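Long-range contacts in integrase (Unidentified phage, PDB 2OXO), which integrates the phage genome into the host genome by site-specific recombination and, with excisionase, excises it again, this chain being its core-binding domain: residues Asp8-Ile13 with Ser75-Glu80; Arg36-Ala41 with Lys49-Met54. All blocks are in the same frame, centred on the assembly; numbering follows the deposited sequence.

Interaction 1: Asp8-Ile13 with Ser75-Glu80. With SO4 (sulfate ion), chain B.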
ATOM      1  N   ASP A   8      -8.959  -2.588  -2.218  1.00 20.47           N
ATOM      2  CA  ASP A   8      -9.897  -3.203  -3.165  1.00 21.80           C
ATOM      3  C   ASP A   8     -10.026  -2.352  -4.433  1.00 22.16           C
ATOM      4  O   ASP A   8      -9.877  -2.849  -5.551  1.00 21.85           O
ATOM      5  CB  ASP A   8     -11.263  -3.429  -2.487  1.00 23.31           C
ATOM      6  CG  ASP A   8     -11.208  -4.496  -1.431  1.00 24.44           C
ATOM      7  OD1 ASP A   8     -10.191  -5.212  -1.370  1.00 26.96           O
ATOM      8  OD2 ASP A   8     -12.157  -4.623  -0.634  1.00 28.34           O
ATOM      9  N   ARG A   9     -10.290  -1.062  -4.249  1.00 21.57           N
ATOM     10  CA  ARG A   9     -10.358  -0.110  -5.361  1.00 22.89           C
ATOM     11  C   ARG A   9      -9.023   0.103  -6.088  1.00 21.47           C
ATOM     12  O   ARG A   9      -8.969   0.329  -7.296  1.00 22.23           O
ATOM     13  CB  ARG A   9     -10.894   1.236  -4.861  1.00 22.86           C
ATOM     14  CG  ARG A   9     -12.431   1.232  -4.602  1.00 28.84           C
ATOM     15  CD  ARG A   9     -12.780   2.337  -3.620  1.00 35.20           C
ATOM     16  NE  ARG A   9     -13.988   2.177  -2.780  1.00 40.86           N
ATOM     17  CZ  ARG A   9     -14.438   1.073  -2.167  1.00 41.83           C
ATOM     18  NH1 ARG A   9     -13.818  -0.115  -2.265  1.00 38.71           N
ATOM     19  NH2 ARG A   9     -15.546   1.182  -1.428  1.00 41.49           N
ATOM     20  N   TYR A  10      -7.924   0.045  -5.339  1.00 20.61           N
ATOM     21  CA  TYR A  10      -6.626   0.277  -5.933  1.00 18.87           C
ATOM     22  C   TYR A  10      -6.236  -0.902  -6.844  1.00 18.32           C
ATOM     23  O   TYR A  10      -5.548  -0.720  -7.841  1.00 16.62           O
ATOM     24  CB  TYR A  10      -5.612   0.463  -4.795  1.00 18.84           C
ATOM     25  CG  TYR A  10      -4.183   0.619  -5.229  1.00 18.82           C
ATOM     26  CD1 TYR A  10      -3.773   1.677  -6.073  1.00 19.41           C
ATOM     27  CD2 TYR A  10      -3.225  -0.256  -4.776  1.00 19.71           C
ATOM     28  CE1 TYR A  10      -2.438   1.815  -6.438  1.00 18.73           C
ATOM     29  CE2 TYR A  10      -1.894  -0.120  -5.160  1.00 18.95           C
ATOM     30  CZ  TYR A  10      -1.517   0.911  -5.974  1.00 16.82           C
ATOM     31  OH  TYR A  10      -0.192   0.998  -6.316  1.00 19.83           O
ATOM     32  N   GLU A  11      -6.653  -2.115  -6.477  1.00 18.45           N
ATOM     33  CA  GLU A  11      -6.406  -3.299  -7.338  1.00 18.63           C
ATOM     34  C   GLU A  11      -7.028  -3.096  -8.697  1.00 18.25           C
ATOM     35  O   GLU A  11      -6.491  -3.531  -9.703  1.00 18.18           O
ATOM     36  CB  GLU A  11      -6.990  -4.558  -6.700  1.00 18.69           C
ATOM     37  CG  GLU A  11      -6.203  -5.065  -5.523  1.00 18.47           C
ATOM     38  CD  GLU A  11      -6.875  -6.200  -4.804  1.00 21.99           C
ATOM     39  OE1 GLU A  11      -6.255  -6.713  -3.844  1.00 23.48           O
ATOM     40  OE2 GLU A  11      -8.010  -6.573  -5.191  1.00 22.45           O
ATOM     41  N   LYS A  12      -8.171  -2.416  -8.729  1.00 18.19           N
ATOM     42  CA  LYS A  12      -8.872  -2.157 -10.007  1.00 18.89           C
ATOM     43  C   LYS A  12      -8.220  -1.092 -10.852  1.00 18.09           C
ATOM     44  O   LYS A  12      -8.177  -1.199 -12.096  1.00 17.97           O
ATOM     45  CB  LYS A  12     -10.353  -1.827  -9.762  1.00 18.41           C
ATOM     46  CG  LYS A  12     -11.142  -2.981  -9.215  1.00 21.06           C
ATOM     47  N   ILE A  13      -7.646  -0.091 -10.182  1.00 17.30           N
ATOM     48  CA  ILE A  13      -6.866   0.917 -10.848  1.00 19.52           C
ATOM     49  C   ILE A  13      -5.627   0.228 -11.472  1.00 19.50           C
ATOM     50  O   ILE A  13      -5.302   0.476 -12.626  1.00 19.78           O
ATOM     51  CB  ILE A  13      -6.453   2.049  -9.852  1.00 18.84           C
ATOM     52  CG1 ILE A  13      -7.685   2.840  -9.417  1.00 20.22           C
ATOM     53  CG2 ILE A  13      -5.434   3.018 -10.476  1.00 20.01           C
ATOM     54  CD1 ILE A  13      -7.413   3.701  -8.153  1.00 22.09           C
ATOM     55  N   SER A  75       2.555   3.930  -0.843  1.00 15.92           N
ATOM     56  CA  SER A  75       2.686   5.306  -1.285  1.00 15.97           C
ATOM     57  C   SER A  75       1.813   5.617  -2.518  1.00 15.48           C
ATOM     58  O   SER A  75       1.035   6.577  -2.551  1.00 14.67           O
ATOM     59  CB  SER A  75       4.139   5.556  -1.660  1.00 15.03           C
ATOM     60  OG  SER A  75       4.269   6.962  -1.858  1.00 19.81           O
ATOM     61  N   ASP A  76       2.011   4.837  -3.559  1.00 15.27           N
ATOM     62  CA  ASP A  76       1.196   4.985  -4.757  1.00 17.34           C
ATOM     63  C   ASP A  76      -0.318   4.797  -4.482  1.00 16.67           C
ATOM     64  O   ASP A  76      -1.098   5.577  -4.967  1.00 17.90           O
ATOM     65  CB  ASP A  76       1.627   4.000  -5.837  1.00 17.15           C
ATOM     66  CG  ASP A  76       1.022   4.353  -7.189  1.00 18.90           C
ATOM     67  OD1 ASP A  76       1.161   5.507  -7.602  1.00 26.85           O
ATOM     68  OD2 ASP A  76       0.422   3.475  -7.816  1.00 22.25           O
ATOM     69  N   ALA A  77      -0.727   3.788  -3.698  1.00 15.78           N
ATOM     70  CA  ALA A  77      -2.120   3.686  -3.248  1.00 14.63           C
ATOM     71  C   ALA A  77      -2.640   4.963  -2.578  1.00 15.59           C
ATOM     72  O   ALA A  77      -3.769   5.397  -2.834  1.00 14.34           O
ATOM     73  CB  ALA A  77      -2.320   2.496  -2.295  1.00 15.29           C
ATOM     74  N   PHE A  78      -1.853   5.508  -1.651  1.00 16.81           N
ATOM     75  CA  PHE A  78      -2.218   6.760  -0.990  1.00 17.92           C
ATOM     76  C   PHE A  78      -2.371   7.941  -2.023  1.00 17.69           C
ATOM     77  O   PHE A  78      -3.330   8.728  -1.932  1.00 16.92           O
ATOM     78  CB  PHE A  78      -1.245   7.059   0.181  1.00 19.00           C
ATOM     79  CG  PHE A  78      -1.762   6.566   1.558  1.00 20.61           C
ATOM     80  CD1 PHE A  78      -1.593   5.245   1.966  1.00 26.48           C
ATOM     81  CD2 PHE A  78      -2.446   7.430   2.424  1.00 26.64           C
ATOM     82  CE1 PHE A  78      -2.096   4.774   3.249  1.00 21.88           C
ATOM     83  CE2 PHE A  78      -2.996   6.962   3.718  1.00 23.98           C
ATOM     84  CZ  PHE A  78      -2.790   5.625   4.101  1.00 24.70           C
ATOM     85  N   ARG A  79      -1.447   8.020  -3.001  1.00 17.16           N
ATOM     86  CA  ARG A  79      -1.511   9.008  -4.100  1.00 18.14           C
ATOM     87  C   ARG A  79      -2.795   8.886  -4.941  1.00 18.19           C
ATOM     88  O   ARG A  79      -3.377   9.894  -5.307  1.00 17.92           O
ATOM     89  CB  ARG A  79      -0.282   8.884  -5.025  1.00 18.13           C
ATOM     90  CG  ARG A  79       0.984   9.515  -4.469  1.00 18.86           C
ATOM     91  CD  ARG A  79       2.245   9.245  -5.283  1.00 19.22           C
ATOM     92  NE  ARG A  79       3.350   9.671  -4.443  1.00 21.64           N
ATOM     93  CZ  ARG A  79       4.555   9.123  -4.421  1.00 23.14           C
ATOM     94  NH1 ARG A  79       4.861   8.130  -5.265  1.00 26.58           N
ATOM     95  NH2 ARG A  79       5.465   9.609  -3.582  1.00 22.75           N
ATOM     96  N   GLU A  80      -3.217   7.655  -5.228  1.00 17.37           N
ATOM     97  CA  GLU A  80      -4.501   7.415  -5.911  1.00 18.65           C
ATOM     98  C   GLU A  80      -5.678   7.813  -5.051  1.00 19.19           C
ATOM     99  O   GLU A  80      -6.625   8.372  -5.572  1.00 19.23           O
ATOM    100  CB  GLU A  80      -4.633   5.957  -6.379  1.00 18.50           C
ATOM    101  CG  GLU A  80      -3.614   5.589  -7.467  1.00 18.88           C
ATOM    102  CD  GLU A  80      -3.929   6.265  -8.847  1.00 23.57           C
ATOM    103  OE1 GLU A  80      -5.004   6.866  -9.050  1.00 21.14           O
ATOM    104  OE2 GLU A  80      -3.091   6.207  -9.730  1.00 24.39           O
TER
HETATM  105  S   SO4 B 177       7.798   6.697  -3.924  1.00 68.20           S
HETATM  106  O1  SO4 B 177       7.473   7.408  -5.160  1.00 68.35           O
HETATM  107  O2  SO4 B 177       7.795   5.251  -4.141  1.00 66.64           O
HETATM  108  O3  SO4 B 177       9.122   7.119  -3.480  1.00 68.41           O
HETATM  109  O4  SO4 B 177       6.799   7.035  -2.912  1.00 68.80           O

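Interaction 2: Arg36-Ala41 with Lys49-Met54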
ATOM      1  N   ARG A  36      -2.566  -7.567   5.362  1.00 24.08           N
ATOM      2  CA  ARG A  36      -2.073  -8.334   6.491  1.00 25.69           C
ATOM      3  C   ARG A  36      -1.342  -7.479   7.524  1.00 25.28           C
ATOM      4  O   ARG A  36      -1.438  -7.717   8.738  1.00 26.26           O
ATOM      5  CB  ARG A  36      -1.156  -9.453   5.970  1.00 25.94           C
ATOM      6  CG  ARG A  36      -1.408 -10.770   6.662  1.00 30.72           C
ATOM      7  N   GLY A  37      -0.624  -6.458   7.046  1.00 25.26           N
ATOM      8  CA  GLY A  37       0.235  -5.654   7.889  1.00 23.14           C
ATOM      9  C   GLY A  37      -0.419  -4.478   8.592  1.00 23.31           C
ATOM     10  O   GLY A  37       0.100  -4.008   9.628  1.00 22.20           O
ATOM     11  N   LEU A  38      -1.508  -3.957   8.011  1.00 22.66           N
ATOM     12  CA  LEU A  38      -2.169  -2.730   8.520  1.00 22.35           C
ATOM     13  C   LEU A  38      -3.668  -2.944   8.705  1.00 22.02           C
ATOM     14  O   LEU A  38      -4.259  -3.664   7.920  1.00 22.92           O
ATOM     15  CB  LEU A  38      -1.975  -1.544   7.558  1.00 20.83           C
ATOM     16  CG  LEU A  38      -0.557  -0.980   7.382  1.00 23.45           C
ATOM     17  CD1 LEU A  38      -0.446   0.008   6.168  1.00 20.43           C
ATOM     18  CD2 LEU A  38      -0.046  -0.372   8.719  1.00 24.09           C
ATOM     19  N   PRO A  39      -4.295  -2.234   9.670  1.00 22.51           N
ATOM     20  CA  PRO A  39      -5.733  -2.463   9.979  1.00 23.06           C
ATOM     21  C   PRO A  39      -6.685  -1.891   8.918  1.00 22.74           C
ATOM     22  O   PRO A  39      -6.282  -1.048   8.091  1.00 23.89           O
ATOM     23  CB  PRO A  39      -5.911  -1.745  11.323  1.00 22.90           C
ATOM     24  CG  PRO A  39      -4.927  -0.521  11.213  1.00 22.13           C
ATOM     25  CD  PRO A  39      -3.698  -1.186  10.535  1.00 22.07           C
ATOM     26  N   ASP A  40      -7.934  -2.314   8.924  1.00 23.17           N
ATOM     27  CA  ASP A  40      -8.932  -1.750   7.991  1.00 23.74           C
ATOM     28  C   ASP A  40      -9.477  -0.438   8.537  1.00 24.06           C
ATOM     29  O   ASP A  40     -10.676  -0.322   8.821  1.00 24.59           O
ATOM     30  CB  ASP A  40     -10.110  -2.711   7.761  1.00 25.42           C
ATOM     31  CG  ASP A  40     -10.998  -2.287   6.582  1.00 26.08           C
ATOM     32  OD1 ASP A  40     -10.562  -1.459   5.778  1.00 25.17           O
ATOM     33  OD2 ASP A  40     -12.142  -2.784   6.441  1.00 30.15           O
ATOM     34  N   ALA A  41      -8.610   0.550   8.670  1.00 22.33           N
ATOM     35  CA  ALA A  41      -8.955   1.783   9.349  1.00 21.69           C
ATOM     36  C   ALA A  41      -9.098   2.930   8.334  1.00 20.95           C
ATOM     37  O   ALA A  41      -8.517   2.832   7.222  1.00 20.93           O
ATOM     38  CB  ALA A  41      -7.904   2.119  10.418  1.00 21.13           C
ATOM     39  N   LYS A  49       3.716   5.420  12.575  1.00 30.51           N
ATOM     40  CA  LYS A  49       4.208   4.427  13.469  1.00 29.64           C
ATOM     41  C   LYS A  49       3.811   3.022  13.043  1.00 29.09           C
ATOM     42  O   LYS A  49       4.660   2.101  13.089  1.00 27.37           O
ATOM     43  CB  LYS A  49       3.747   4.709  14.901  1.00 30.13           C
ATOM     44  N   GLU A  50       2.539   2.858  12.657  1.00 27.09           N
ATOM     45  CA  GLU A  50       2.047   1.573  12.170  1.00 26.88           C
ATOM     46  C   GLU A  50       2.721   1.165  10.837  1.00 25.29           C
ATOM     47  O   GLU A  50       3.005  -0.021  10.637  1.00 25.08           O
ATOM     48  CB  GLU A  50       0.524   1.558  11.987  1.00 26.92           C
ATOM     49  CG  GLU A  50      -0.314   1.640  13.311  1.00 27.96           C
ATOM     50  CD  GLU A  50      -1.744   2.058  13.017  1.00 29.64           C
ATOM     51  OE1 GLU A  50      -1.953   2.937  12.151  1.00 32.01           O
ATOM     52  OE2 GLU A  50      -2.666   1.486  13.627  1.00 33.72           O
ATOM     53  N   ILE A  51       2.904   2.132   9.940  1.00 23.99           N
ATOM     54  CA  ILE A  51       3.576   1.904   8.641  1.00 23.92           C
ATOM     55  C   ILE A  51       4.999   1.426   8.885  1.00 24.64           C
ATOM     56  O   ILE A  51       5.411   0.434   8.316  1.00 24.95           O
ATOM     57  CB  ILE A  51       3.555   3.184   7.717  1.00 23.88           C
ATOM     58  CG1 ILE A  51       2.124   3.439   7.206  1.00 20.40           C
ATOM     59  CG2 ILE A  51       4.524   3.049   6.545  1.00 20.84           C
ATOM     60  CD1 ILE A  51       1.845   4.857   6.757  1.00 22.97           C
ATOM     61  N   ALA A  52       5.716   2.124   9.765  1.00 25.41           N
ATOM     62  CA  ALA A  52       7.103   1.788  10.147  1.00 26.19           C
ATOM     63  C   ALA A  52       7.217   0.420  10.793  1.00 26.00           C
ATOM     64  O   ALA A  52       8.109  -0.341  10.441  1.00 25.98           O
ATOM     65  CB  ALA A  52       7.709   2.888  11.069  1.00 26.49           C
ATOM     66  N   ALA A  53       6.288   0.069  11.689  1.00 26.30           N
ATOM     67  CA  ALA A  53       6.265  -1.270  12.271  1.00 25.94           C
ATOM     68  C   ALA A  53       6.076  -2.401  11.249  1.00 26.05           C
ATOM     69  O   ALA A  53       6.767  -3.409  11.311  1.00 25.07           O
ATOM     70  CB  ALA A  53       5.237  -1.379  13.377  1.00 27.12           C
ATOM     71  N   MET A  54       5.130  -2.255  10.314  1.00 24.98           N
ATOM     72  CA  MET A  54       5.049  -3.236   9.223  1.00 23.29           C
ATOM     73  C   MET A  54       6.329  -3.349   8.384  1.00 23.13           C
ATOM     74  O   MET A  54       6.804  -4.443   8.111  1.00 23.93           O
ATOM     75  CB  MET A  54       3.858  -2.935   8.307  1.00 23.05           C
ATOM     76  CG  MET A  54       3.926  -3.684   6.970  1.00 20.57           C
ATOM     77  SD  MET A  54       2.484  -3.278   5.971  1.00 22.58           S
ATOM     78  CE  MET A  54       2.921  -1.625   5.494  1.00 16.19           C
TER

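Interaction 1: Asp8-Ile13 with Ser75-Glu80
The Tyr10 ring lies flat against Ala77: the methyl CB stands 3.8 Å from the ring centroid and only 8° off the ring normal, a CH-pi contact over the middle of the face. On the same helix, Asp76 and Glu80 come to the rim of the ring. Tyr10 OH donates to Asp76 OD2 at 3.0 Å; the acceptor offers its anti lone pair, turned away from OD1. Ring and carboxylate planes are 68° apart, and the carboxylate oxygen sits in the plane of the ring. Glu80 CG reaches the edge at Tyr10 CE1, 4.1 Å away. One turn on from Tyr10, the branch methyl CG2 of Ile13 meets the carboxylate carbon CD of Glu80 at 3.9 Å, while Ile13 CD1 touches Glu80 CB. Helices 3-17 and 64-83 are the first and last of the four-helix bundle of the core-binding domain; here the axes of 8-13 and 75-80 pass 10.3 Å apart and nearly perpendicular (93°). With CG anti to the backbone N, the tyrosine ring extends across toward helix 64-83. Both acidic groups are held by Arg17 of helix 3-17, which forms salt bridges to Asp76 OD2 and Glu80 OE2, so Asp76 OD2 is gripped by a hydroxyl and a guanidinium at once. Ile31 of helix 21-37 also packs on Tyr10. Elsewhere on helix 64-83, Ser75 OG donates to O4 and Arg79 NH1 to O1 of a sulfate, both at 2.7 Å; Ser72 is a further ligand of this ion, probably acquired from the crystallisation liquor.

Interaction 2: Arg36-Ala41 with Lys49-Met54
Leu38 and Met54 are brought together by different first torsions: Leu38 CG lies anti to its carbonyl carbon (chi1 -67°), whereas Met54 CG lies anti to its backbone N and the chain bends only at its last torsion (chi3 73°), which turns the methyl CE toward the leucine. Leu38 CD1 then meets Met54 CE at 3.8 Å, the two side chains crossing at about a right angle. The other methyl of the leucine, CD2, rests on the backbone of helix 48-60, 3.6 Å from Glu50 O, and also touches Glu50 CB at 3.8 Å. More loosely, Leu38 CD1 faces Ile51 CG1 at 4.4 Å. One residue earlier, Gly37 ends helix 21-37; having no side chain, it offers its bare CA to the sulfur, with Gly37 CA 3.8 Å from Met54 SD. At the outer margin the extended Glu50 side chain runs past Pro39, its OE2 lying 3.9 Å from Pro39 CG; the other oxygen, Glu50 OE1, accepts the backbone N-H of Thr47 near the start of helix 48-60. Across the two segments the contact is thus carried by apolar packing. Ile46 touches Leu38, Pro39 and Ile51, and Leu74 of helix 64-83 packs on Leu38 and Ile51, which extends the patch into the bundle. Leu38 O accepts a bond from His4, tying the linker to helix 3-17. The whole is a helix-loop-helix connection, in which the first residue beyond helix 21-37 plugs against the side of the next helix of the SAM-like, four-helix core-binding domain.

Overall arrangement
Interactions 1 and 2 lie on opposite sides of the chain's centre, their own centres 16 Å apart and their nearest atoms about 5 Å apart without touching. Between them they draw on all four helices: interaction 1 joins helix 3-17 to helix 64-83 across 62 residues of sequence, and interaction 2, falling within that span, joins the end of helix 21-37 and its following loop to helix 48-60. Helix 64-83 connects the two, since its Leu74 and Ile70 pack on interaction 2 while Ser75-Glu80 forms half of interaction 1. Helix 21-37 does likewise through Ile31 and the Gly37 end. The sulfate is held by Ser72, Ser75 and Arg79 of helix 64-83; the last two do not touch 8-13.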